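Local coordinates for protein toll (PDB 4LXR) that is the receptor for cleaved, activated Spätzle, switching on the Toll pathway in embryonic dorsal-ventral patterning and antifungal immunity, at residues A[417-422]-A[450-455]; A[322-327]-A[346-351]. All blocks are in the same frame, centred on the assembly; numbering follows the deposited sequence.

Contact 1 (A[417-422]-A[450-455]); sequences HLDHND and TLNLRN. With NAG (2-acetamido-2-deoxy-beta-D-glucopyranose), chain E; NAG (2-acetamido-2-deoxy-beta-D-glucopyranose), chain F.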
ATOM      1  N   HIS A 417       3.036 -11.753  -9.805  1.00 23.28           N
ATOM      2  CA  HIS A 417       3.838 -10.557  -9.540  1.00 22.83           C
ATOM      3  C   HIS A 417       5.269 -10.715 -10.026  1.00 30.54           C
ATOM      4  O   HIS A 417       6.054 -11.487  -9.458  1.00 25.05           O
ATOM      5  CB  HIS A 417       3.846 -10.240  -8.049  1.00 28.78           C
ATOM      6  CG  HIS A 417       2.478 -10.056  -7.473  1.00 31.01           C
ATOM      7  ND1 HIS A 417       1.879  -8.820  -7.359  1.00 35.07           N
ATOM      8  CD2 HIS A 417       1.585 -10.955  -6.994  1.00 30.50           C
ATOM      9  CE1 HIS A 417       0.680  -8.964  -6.823  1.00 35.08           C
ATOM     10  NE2 HIS A 417       0.476 -10.249  -6.597  1.00 34.94           N
ATOM     11  N   LEU A 418       5.599  -9.964 -11.070  1.00 25.11           N
ATOM     12  CA  LEU A 418       6.924  -9.980 -11.651  1.00 22.00           C
ATOM     13  C   LEU A 418       7.527  -8.588 -11.624  1.00 27.15           C
ATOM     14  O   LEU A 418       8.417  -8.281 -12.416  1.00 27.89           O
ATOM     15  CB  LEU A 418       6.885 -10.517 -13.091  1.00 21.86           C
ATOM     16  CG  LEU A 418       6.452 -11.982 -13.218  1.00 29.79           C
ATOM     17  CD1 LEU A 418       6.389 -12.402 -14.672  1.00 29.69           C
ATOM     18  CD2 LEU A 418       7.375 -12.923 -12.415  1.00 26.27           C
ATOM     19  N   ASP A 419       7.060  -7.752 -10.699  1.00 20.84           N
ATOM     20  CA  ASP A 419       7.519  -6.363 -10.641  1.00 30.61           C
ATOM     21  C   ASP A 419       9.005  -6.217 -10.251  1.00 29.18           C
ATOM     22  O   ASP A 419       9.508  -6.993  -9.455  1.00 31.20           O
ATOM     23  CB  ASP A 419       6.640  -5.550  -9.684  1.00 24.85           C
ATOM     24  CG  ASP A 419       6.346  -6.296  -8.381  1.00 28.27           C
ATOM     25  OD1 ASP A 419       6.032  -7.497  -8.440  1.00 28.59           O
ATOM     26  OD2 ASP A 419       6.433  -5.692  -7.291  1.00 37.29           O
ATOM     27  N   HIS A 420       9.679  -5.206 -10.809  1.00 30.31           N
ATOM     28  CA  HIS A 420      11.072  -4.875 -10.479  1.00 30.48           C
ATOM     29  C   HIS A 420      12.033  -5.970 -10.953  1.00 29.82           C
ATOM     30  O   HIS A 420      12.787  -6.547 -10.179  1.00 32.24           O
ATOM     31  CB  HIS A 420      11.251  -4.600  -8.969  1.00 25.72           C
ATOM     32  CG  HIS A 420      10.200  -3.705  -8.384  1.00 30.86           C
ATOM     33  ND1 HIS A 420      10.042  -2.389  -8.766  1.00 30.12           N
ATOM     34  CD2 HIS A 420       9.253  -3.940  -7.446  1.00 29.87           C
ATOM     35  CE1 HIS A 420       9.043  -1.851  -8.091  1.00 27.11           C
ATOM     36  NE2 HIS A 420       8.552  -2.769  -7.277  1.00 34.00           N
ATOM     37  N   ASN A 421      11.974  -6.261 -12.237  1.00 26.62           N
ATOM     38  CA  ASN A 421      12.864  -7.231 -12.843  1.00 28.71           C
ATOM     39  C   ASN A 421      13.450  -6.622 -14.114  1.00 32.51           C
ATOM     40  O   ASN A 421      13.376  -5.405 -14.299  1.00 29.09           O
ATOM     41  CB  ASN A 421      12.110  -8.542 -13.104  1.00 24.01           C
ATOM     42  CG  ASN A 421      12.063  -9.429 -11.871  1.00 31.47           C
ATOM     43  OD1 ASN A 421      13.093  -9.963 -11.463  1.00 29.10           O
ATOM     44  ND2 ASN A 421      10.880  -9.580 -11.263  1.00 25.36           N
ATOM     45  N   ASP A 422      14.037  -7.445 -14.981  1.00 33.72           N
ATOM     46  CA  ASP A 422      14.625  -6.940 -16.225  1.00 41.41           C
ATOM     47  C   ASP A 422      13.920  -7.546 -17.423  1.00 25.71           C
ATOM     48  O   ASP A 422      14.554  -7.904 -18.414  1.00 29.63           O
ATOM     49  CB  ASP A 422      16.114  -7.273 -16.301  1.00 53.98           C
ATOM     50  CG  ASP A 422      16.959  -6.364 -15.441  1.00 70.07           C
ATOM     51  OD1 ASP A 422      16.880  -5.132 -15.623  1.00 79.91           O
ATOM     52  OD2 ASP A 422      17.700  -6.882 -14.581  1.00 70.90           O
ATOM     53  N   THR A 450      -4.486 -10.931 -11.604  1.00 36.66           N
ATOM     54  CA  THR A 450      -3.489  -9.899 -11.393  1.00 31.62           C
ATOM     55  C   THR A 450      -2.262 -10.203 -12.232  1.00 39.32           C
ATOM     56  O   THR A 450      -1.664 -11.281 -12.126  1.00 40.61           O
ATOM     57  CB  THR A 450      -3.031  -9.836  -9.937  1.00 42.20           C
ATOM     58  OG1 THR A 450      -4.148  -9.618  -9.070  1.00 45.91           O
ATOM     59  CG2 THR A 450      -2.006  -8.719  -9.746  1.00 44.31           C
ATOM     60  N   LEU A 451      -1.887  -9.247 -13.069  1.00 39.22           N
ATOM     61  CA  LEU A 451      -0.617  -9.306 -13.766  1.00 34.36           C
ATOM     62  C   LEU A 451       0.144  -8.033 -13.436  1.00 35.15           C
ATOM     63  O   LEU A 451      -0.140  -6.961 -13.973  1.00 36.94           O
ATOM     64  CB  LEU A 451      -0.822  -9.437 -15.279  1.00 33.78           C
ATOM     65  CG  LEU A 451       0.454  -9.522 -16.121  1.00 31.93           C
ATOM     66  CD1 LEU A 451       1.434 -10.556 -15.549  1.00 28.58           C
ATOM     67  CD2 LEU A 451       0.115  -9.829 -17.588  1.00 27.87           C
ATOM     68  N   ASN A 452       1.117  -8.158 -12.548  1.00 31.75           N
ATOM     69  CA  ASN A 452       1.924  -7.021 -12.146  1.00 29.32           C
ATOM     70  C   ASN A 452       3.306  -7.087 -12.781  1.00 33.71           C
ATOM     71  O   ASN A 452       4.133  -7.917 -12.392  1.00 25.28           O
ATOM     72  CB  ASN A 452       2.009  -6.985 -10.624  1.00 26.89           C
ATOM     73  CG  ASN A 452       2.829  -5.832 -10.106  1.00 30.24           C
ATOM     74  OD1 ASN A 452       3.282  -4.978 -10.868  1.00 41.49           O
ATOM     75  ND2 ASN A 452       3.024  -5.797  -8.788  1.00 30.90           N
ATOM     76  N   LEU A 453       3.533  -6.209 -13.762  1.00 29.78           N
ATOM     77  CA  LEU A 453       4.785  -6.136 -14.501  1.00 33.05           C
ATOM     78  C   LEU A 453       5.454  -4.782 -14.321  1.00 33.25           C
ATOM     79  O   LEU A 453       6.260  -4.353 -15.143  1.00 31.57           O
ATOM     80  CB  LEU A 453       4.547  -6.365 -15.992  1.00 30.51           C
ATOM     81  CG  LEU A 453       4.122  -7.772 -16.376  1.00 35.23           C
ATOM     82  CD1 LEU A 453       3.652  -7.759 -17.821  1.00 36.14           C
ATOM     83  CD2 LEU A 453       5.293  -8.728 -16.177  1.00 35.61           C
ATOM     84  N   ARG A 454       5.099  -4.116 -13.237  1.00 33.28           N
ATOM     85  CA  ARG A 454       5.650  -2.819 -12.892  1.00 29.37           C
ATOM     86  C   ARG A 454       7.182  -2.821 -12.901  1.00 36.58           C
ATOM     87  O   ARG A 454       7.803  -3.745 -12.362  1.00 29.21           O
ATOM     88  CB  ARG A 454       5.128  -2.491 -11.508  1.00 31.39           C
ATOM     89  CG  ARG A 454       5.836  -1.427 -10.737  1.00 32.89           C
ATOM     90  CD  ARG A 454       5.044  -1.198  -9.452  1.00 32.25           C
ATOM     91  NE  ARG A 454       4.941   0.209  -9.112  1.00 40.38           N
ATOM     92  CZ  ARG A 454       3.831   0.927  -9.200  1.00 42.75           C
ATOM     93  NH1 ARG A 454       2.693   0.380  -9.609  1.00 47.24           N
ATOM     94  NH2 ARG A 454       3.868   2.200  -8.870  1.00 45.98           N
ATOM     95  N   ASN A 455       7.783  -1.817 -13.547  1.00 27.25           N
ATOM     96  CA  ASN A 455       9.222  -1.567 -13.449  1.00 26.59           C
ATOM     97  C   ASN A 455      10.060  -2.683 -14.095  1.00 26.17           C
ATOM     98  O   ASN A 455      10.975  -3.256 -13.485  1.00 32.99           O
ATOM     99  CB  ASN A 455       9.615  -1.331 -11.978  1.00 29.59           C
ATOM    100  CG  ASN A 455      11.052  -0.845 -11.808  1.00 36.00           C
ATOM    101  OD1 ASN A 455      11.710  -0.440 -12.764  1.00 40.20           O
ATOM    102  ND2 ASN A 455      11.530  -0.875 -10.571  1.00 43.85           N
TER
HETATM  103  C1  NAG E   1      12.932  -0.563 -10.472  1.00 39.48           C
HETATM  104  C2  NAG E   1      12.887   0.344  -9.228  1.00 43.61           C
HETATM  105  C3  NAG E   1      14.300   0.612  -8.708  1.00 46.04           C
HETATM  106  C4  NAG E   1      15.064  -0.692  -8.508  1.00 53.97           C
HETATM  107  C5  NAG E   1      15.044  -1.486  -9.810  1.00 55.72           C
HETATM  108  C6  NAG E   1      15.760  -2.814  -9.720  1.00 57.04           C
HETATM  109  C7  NAG E   1      10.950   1.861  -9.140  1.00 54.00           C
HETATM  110  C8  NAG E   1      10.422   3.212  -9.520  1.00 51.57           C
HETATM  111  N2  NAG E   1      12.209   1.599  -9.513  1.00 53.50           N
HETATM  112  O3  NAG E   1      14.200   1.343  -7.492  1.00 39.84           O
HETATM  113  O4  NAG E   1      16.421  -0.421  -8.174  1.00 59.39           O
HETATM  114  O5  NAG E   1      13.684  -1.761 -10.173  1.00 50.88           O
HETATM  115  O6  NAG E   1      15.147  -3.669  -8.765  1.00 62.52           O
HETATM  116  O7  NAG E   1      10.269   1.046  -8.526  1.00 54.90           O
HETATM  117  C1  NAG F   1      -0.382   3.791 -10.961  1.00 39.22           C
HETATM  118  C2  NAG F   1      -1.422   4.208  -9.909  1.00 46.78           C
HETATM  119  C3  NAG F   1      -1.078   5.580  -9.315  1.00 46.39           C
HETATM  120  C4  NAG F   1       0.389   5.664  -8.905  1.00 42.76           C
HETATM  121  C5  NAG F   1       1.267   5.186 -10.054  1.00 35.98           C
HETATM  122  C6  NAG F   1       2.743   5.186  -9.728  1.00 38.09           C
HETATM  123  C7  NAG F   1      -3.797   3.567  -9.984  1.00 58.78           C
HETATM  124  C8  NAG F   1      -3.539   2.783  -8.734  1.00 58.31           C
HETATM  125  N2  NAG F   1      -2.752   4.229 -10.490  1.00 50.71           N
HETATM  126  O3  NAG F   1      -1.917   5.813  -8.190  1.00 57.94           O
HETATM  127  O4  NAG F   1       0.768   7.018  -8.666  1.00 57.21           O
HETATM  128  O5  NAG F   1       0.908   3.846 -10.399  1.00 41.60           O
HETATM  129  O6  NAG F   1       3.038   4.261  -8.692  1.00 42.13           O
HETATM  130  O7  NAG F   1      -4.904   3.609 -10.509  1.00 64.94           O
HETATM  131  O   HOH W   1       4.493  -3.563  -7.104  1.00 38.35           O

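Contact 2 (A[322-327]-A[346-351]); sequences LGDNLL and LSNNRL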
ATOM      1  N   LEU A 322      11.164 -20.112   4.727  1.00 20.08           N
ATOM      2  CA  LEU A 322      12.615 -20.168   4.636  1.00 25.04           C
ATOM      3  C   LEU A 322      13.136 -18.809   4.201  1.00 21.95           C
ATOM      4  O   LEU A 322      14.278 -18.660   3.767  1.00 21.84           O
ATOM      5  CB  LEU A 322      13.065 -21.269   3.674  1.00 22.60           C
ATOM      6  CG  LEU A 322      13.300 -22.594   4.411  1.00 27.37           C
ATOM      7  CD1 LEU A 322      13.312 -23.752   3.446  1.00 19.29           C
ATOM      8  CD2 LEU A 322      14.606 -22.502   5.187  1.00 21.82           C
ATOM      9  N   GLY A 323      12.270 -17.823   4.341  1.00 22.25           N
ATOM     10  CA  GLY A 323      12.599 -16.452   4.028  1.00 22.23           C
ATOM     11  C   GLY A 323      13.705 -15.903   4.905  1.00 27.24           C
ATOM     12  O   GLY A 323      13.888 -16.341   6.043  1.00 22.44           O
ATOM     13  N   ASP A 324      14.450 -14.955   4.339  1.00 26.00           N
ATOM     14  CA  ASP A 324      15.488 -14.201   5.031  1.00 27.04           C
ATOM     15  C   ASP A 324      16.660 -15.050   5.486  1.00 29.06           C
ATOM     16  O   ASP A 324      17.165 -14.885   6.600  1.00 35.00           O
ATOM     17  CB  ASP A 324      14.913 -13.389   6.198  1.00 25.64           C
ATOM     18  CG  ASP A 324      13.870 -12.394   5.747  1.00 30.72           C
ATOM     19  OD1 ASP A 324      14.239 -11.275   5.311  1.00 29.37           O
ATOM     20  OD2 ASP A 324      12.677 -12.732   5.828  1.00 33.74           O
ATOM     21  N   ASN A 325      17.095 -15.959   4.624  1.00 20.41           N
ATOM     22  CA  ASN A 325      18.344 -16.666   4.873  1.00 20.25           C
ATOM     23  C   ASN A 325      19.343 -16.220   3.834  1.00 27.87           C
ATOM     24  O   ASN A 325      19.149 -15.163   3.239  1.00 27.12           O
ATOM     25  CB  ASN A 325      18.118 -18.175   4.897  1.00 24.48           C
ATOM     26  CG  ASN A 325      17.316 -18.600   6.108  1.00 27.00           C
ATOM     27  OD1 ASN A 325      17.814 -18.543   7.227  1.00 30.37           O
ATOM     28  ND2 ASN A 325      16.066 -18.988   5.897  1.00 21.52           N
ATOM     29  N   LEU A 326      20.401 -16.999   3.619  1.00 32.84           N
ATOM     30  CA  LEU A 326      21.429 -16.649   2.636  1.00 30.05           C
ATOM     31  C   LEU A 326      21.546 -17.707   1.537  1.00 26.78           C
ATOM     32  O   LEU A 326      22.622 -17.905   0.975  1.00 29.94           O
ATOM     33  CB  LEU A 326      22.790 -16.469   3.335  1.00 31.55           C
ATOM     34  CG  LEU A 326      22.835 -15.357   4.397  1.00 38.20           C
ATOM     35  CD1 LEU A 326      24.154 -15.377   5.182  1.00 34.74           C
ATOM     36  CD2 LEU A 326      22.608 -13.987   3.744  1.00 30.81           C
ATOM     37  N   LEU A 327      20.437 -18.375   1.226  1.00 28.96           N
ATOM     38  CA  LEU A 327      20.452 -19.523   0.323  1.00 30.18           C
ATOM     39  C   LEU A 327      20.784 -19.108  -1.113  1.00 38.22           C
ATOM     40  O   LEU A 327      20.174 -18.175  -1.637  1.00 39.57           O
ATOM     41  CB  LEU A 327      19.096 -20.248   0.394  1.00 28.54           C
ATOM     42  CG  LEU A 327      18.711 -20.812   1.775  1.00 28.22           C
ATOM     43  CD1 LEU A 327      17.229 -21.150   1.881  1.00 24.40           C
ATOM     44  CD2 LEU A 327      19.541 -22.033   2.126  1.00 22.18           C
ATOM     45  N   LEU A 346      10.461 -18.399   0.141  1.00 25.20           N
ATOM     46  CA  LEU A 346      11.909 -18.340  -0.002  1.00 24.37           C
ATOM     47  C   LEU A 346      12.337 -16.899  -0.241  1.00 25.80           C
ATOM     48  O   LEU A 346      13.428 -16.653  -0.752  1.00 23.48           O
ATOM     49  CB  LEU A 346      12.365 -19.198  -1.185  1.00 19.40           C
ATOM     50  CG  LEU A 346      12.281 -20.711  -1.023  1.00 26.75           C
ATOM     51  CD1 LEU A 346      12.516 -21.369  -2.368  1.00 20.01           C
ATOM     52  CD2 LEU A 346      13.323 -21.163  -0.019  1.00 28.04           C
ATOM     53  N   SER A 347      11.464 -15.959   0.103  1.00 26.00           N
ATOM     54  CA  SER A 347      11.739 -14.542  -0.120  1.00 22.47           C
ATOM     55  C   SER A 347      12.996 -14.118   0.632  1.00 24.84           C
ATOM     56  O   SER A 347      13.355 -14.728   1.646  1.00 24.27           O
ATOM     57  CB  SER A 347      10.536 -13.671   0.289  1.00 20.83           C
ATOM     58  OG  SER A 347      10.260 -13.762   1.688  1.00 24.29           O
ATOM     59  N   ASN A 348      13.672 -13.094   0.116  1.00 23.95           N
ATOM     60  CA  ASN A 348      14.875 -12.530   0.740  1.00 26.62           C
ATOM     61  C   ASN A 348      16.013 -13.499   0.987  1.00 29.69           C
ATOM     62  O   ASN A 348      16.553 -13.567   2.087  1.00 24.43           O
ATOM     63  CB  ASN A 348      14.542 -11.775   2.038  1.00 27.34           C
ATOM     64  CG  ASN A 348      13.777 -10.500   1.781  1.00 29.90           C
ATOM     65  OD1 ASN A 348      14.335  -9.535   1.260  1.00 33.19           O
ATOM     66  ND2 ASN A 348      12.480 -10.487   2.137  1.00 28.33           N
ATOM     67  N   ASN A 349      16.388 -14.246  -0.042  1.00 38.05           N
ATOM     68  CA  ASN A 349      17.595 -15.051   0.034  1.00 27.59           C
ATOM     69  C   ASN A 349      18.590 -14.536  -0.991  1.00 27.88           C
ATOM     70  O   ASN A 349      18.617 -13.342  -1.268  1.00 32.05           O
ATOM     71  CB  ASN A 349      17.264 -16.525  -0.164  1.00 20.73           C
ATOM     72  CG  ASN A 349      16.794 -17.183   1.120  1.00 26.91           C
ATOM     73  OD1 ASN A 349      17.612 -17.546   1.966  1.00 22.55           O
ATOM     74  ND2 ASN A 349      15.480 -17.353   1.270  1.00 19.60           N
ATOM     75  N   ARG A 350      19.411 -15.419  -1.547  1.00 28.69           N
ATOM     76  CA  ARG A 350      20.352 -15.026  -2.590  1.00 25.14           C
ATOM     77  C   ARG A 350      20.273 -16.032  -3.731  1.00 29.56           C
ATOM     78  O   ARG A 350      21.291 -16.363  -4.325  1.00 27.70           O
ATOM     79  CB  ARG A 350      21.792 -15.031  -2.070  1.00 34.31           C
ATOM     80  CG  ARG A 350      22.057 -14.236  -0.805  1.00 42.79           C
ATOM     81  CD  ARG A 350      22.027 -12.733  -1.031  1.00 51.27           C
ATOM     82  NE  ARG A 350      22.542 -12.015   0.138  1.00 67.75           N
ATOM     83  CZ  ARG A 350      21.833 -11.162   0.875  1.00 71.41           C
ATOM     84  NH1 ARG A 350      22.387 -10.565   1.924  1.00 67.21           N
ATOM     85  NH2 ARG A 350      20.574 -10.896   0.558  1.00 76.84           N
ATOM     86  N   LEU A 351      19.078 -16.544  -4.009  1.00 28.83           N
ATOM     87  CA  LEU A 351      18.931 -17.609  -4.993  1.00 29.06           C
ATOM     88  C   LEU A 351      19.312 -17.140  -6.403  1.00 34.34           C
ATOM     89  O   LEU A 351      18.757 -16.158  -6.910  1.00 31.94           O
ATOM     90  CB  LEU A 351      17.495 -18.146  -4.969  1.00 30.51           C
ATOM     91  CG  LEU A 351      17.025 -18.698  -3.610  1.00 30.66           C
ATOM     92  CD1 LEU A 351      15.519 -18.914  -3.558  1.00 20.72           C
ATOM     93  CD2 LEU A 351      17.761 -19.988  -3.253  1.00 22.14           C
TER
HETATM   94  O   HOH W   2      10.969 -12.188   3.683  1.00 25.37           O

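Contact 1 (A[417-422]-A[450-455])
With CG anti to the backbone N of Asn455 (chi1 -171°) and the imidazole of His420 swung beside its own backbone N (chi1 -46°), the glycosylated amide of one leucine-rich repeat meets the ring of the repeat before it. LRR 12 and LRR 13 stack through the parallel strands 415-417 and 450-452 and the turns that follow them. Asn455 ND2 donates to His420 ND1 at 2.8 Å, entering at the ring edge and in its plane, while ring and amide planes stand 81° apart. The same ND2 is bonded covalently to C1 of the first N-acetylglucosamine, so the histidine grips the root of an N-linked glycan, and the hydrogen bond is likely to restrain rotation of the amide. The sugar's acetyl oxygen O7 lies 3.2 Å from His420 CE1, also at the ring edge. Along the backbone, His417 pairs with Asn452 in a parallel bridge; Leu418 N donates to Asn452 O at 2.8 Å, and His420 N to Arg454 O. Asn452 closes an Asx turn, its OD1 accepting from Arg454 N at 3.1 Å. Its ND2 sits at the edge of the His417 ring. Asp419 spends OD1 on Ser395, in the preceding repeat, whereas a water accepts from Asn452 ND2 and donates to Asp419 OD2 at 2.9 Å. On the buried side Leu418 and Leu453 run side by side, CB of Leu418 lying 3.9 Å from CD2 of Leu453.

Contact 2 (A[322-327]-A[346-351])
An asparagine ladder of the leucine-rich repeat solenoid joins LRR 8 to LRR 9, with Asn349 bridging the turns after successive strands. Its amide is turned so that ND2 donates to Leu322 O at 3.1 Å, almost straight (177°) and in the amide plane, and also to Leu346 O of its own repeat. Leu322 O accepts a second hydrogen bond, from Asn325 ND2 at 2.8 Å, the two donors reaching it from opposite faces of its plane. Asn325 stands one rung earlier, its OD1 hydrogen-bonded to Ala301 N and Leu303 N. An alanine in place of Asn349 would probably leave Leu322 O without its bond from the next repeat and Leu346 O without the one from its own turn. Backbone bonds flank the amide: Asp324 N donates to Ser347 O, and Arg350 N to Leu327 O at 2.9 Å. Leucines pack inward, CB of Leu322 on CD2 of Leu346 at 3.7 Å. CD2 of Leu326 lies over one face of the Arg350 guanidinium. The Asp324 carboxylate and Asn348 amide run alongside each other, their planes 17° apart, and one water donates to Asp324 OD2 and to Ser347 OG, itself hydrogen-bonded to Asp345 OD1, while accepting from Asn348 ND2 at 2.8 Å.

How the contacts relate
Both contacts lie in the leucine-rich repeat solenoid of the Toll ectodomain and join consecutive repeats, LRR 8 to LRR 9 in contact 2 and LRR 12 to LRR 13 in contact 1. Contact 2 comes first along the chain and closes before contact 1 opens. Strands 319-321, 343-345, 367-369, 391-393, 415-417 and 450-452 follow one another in parallel order, linking the two regions. The centres of the two contacts are 20 Å apart and their nearest atoms about 10 Å, without touching. Eighteen residues separate the two segments of contact 2 and 27 those of contact 1, among which lies helix 429-433. The same stacking thus recurs along the curved receptor, with a glycan added at contact 1.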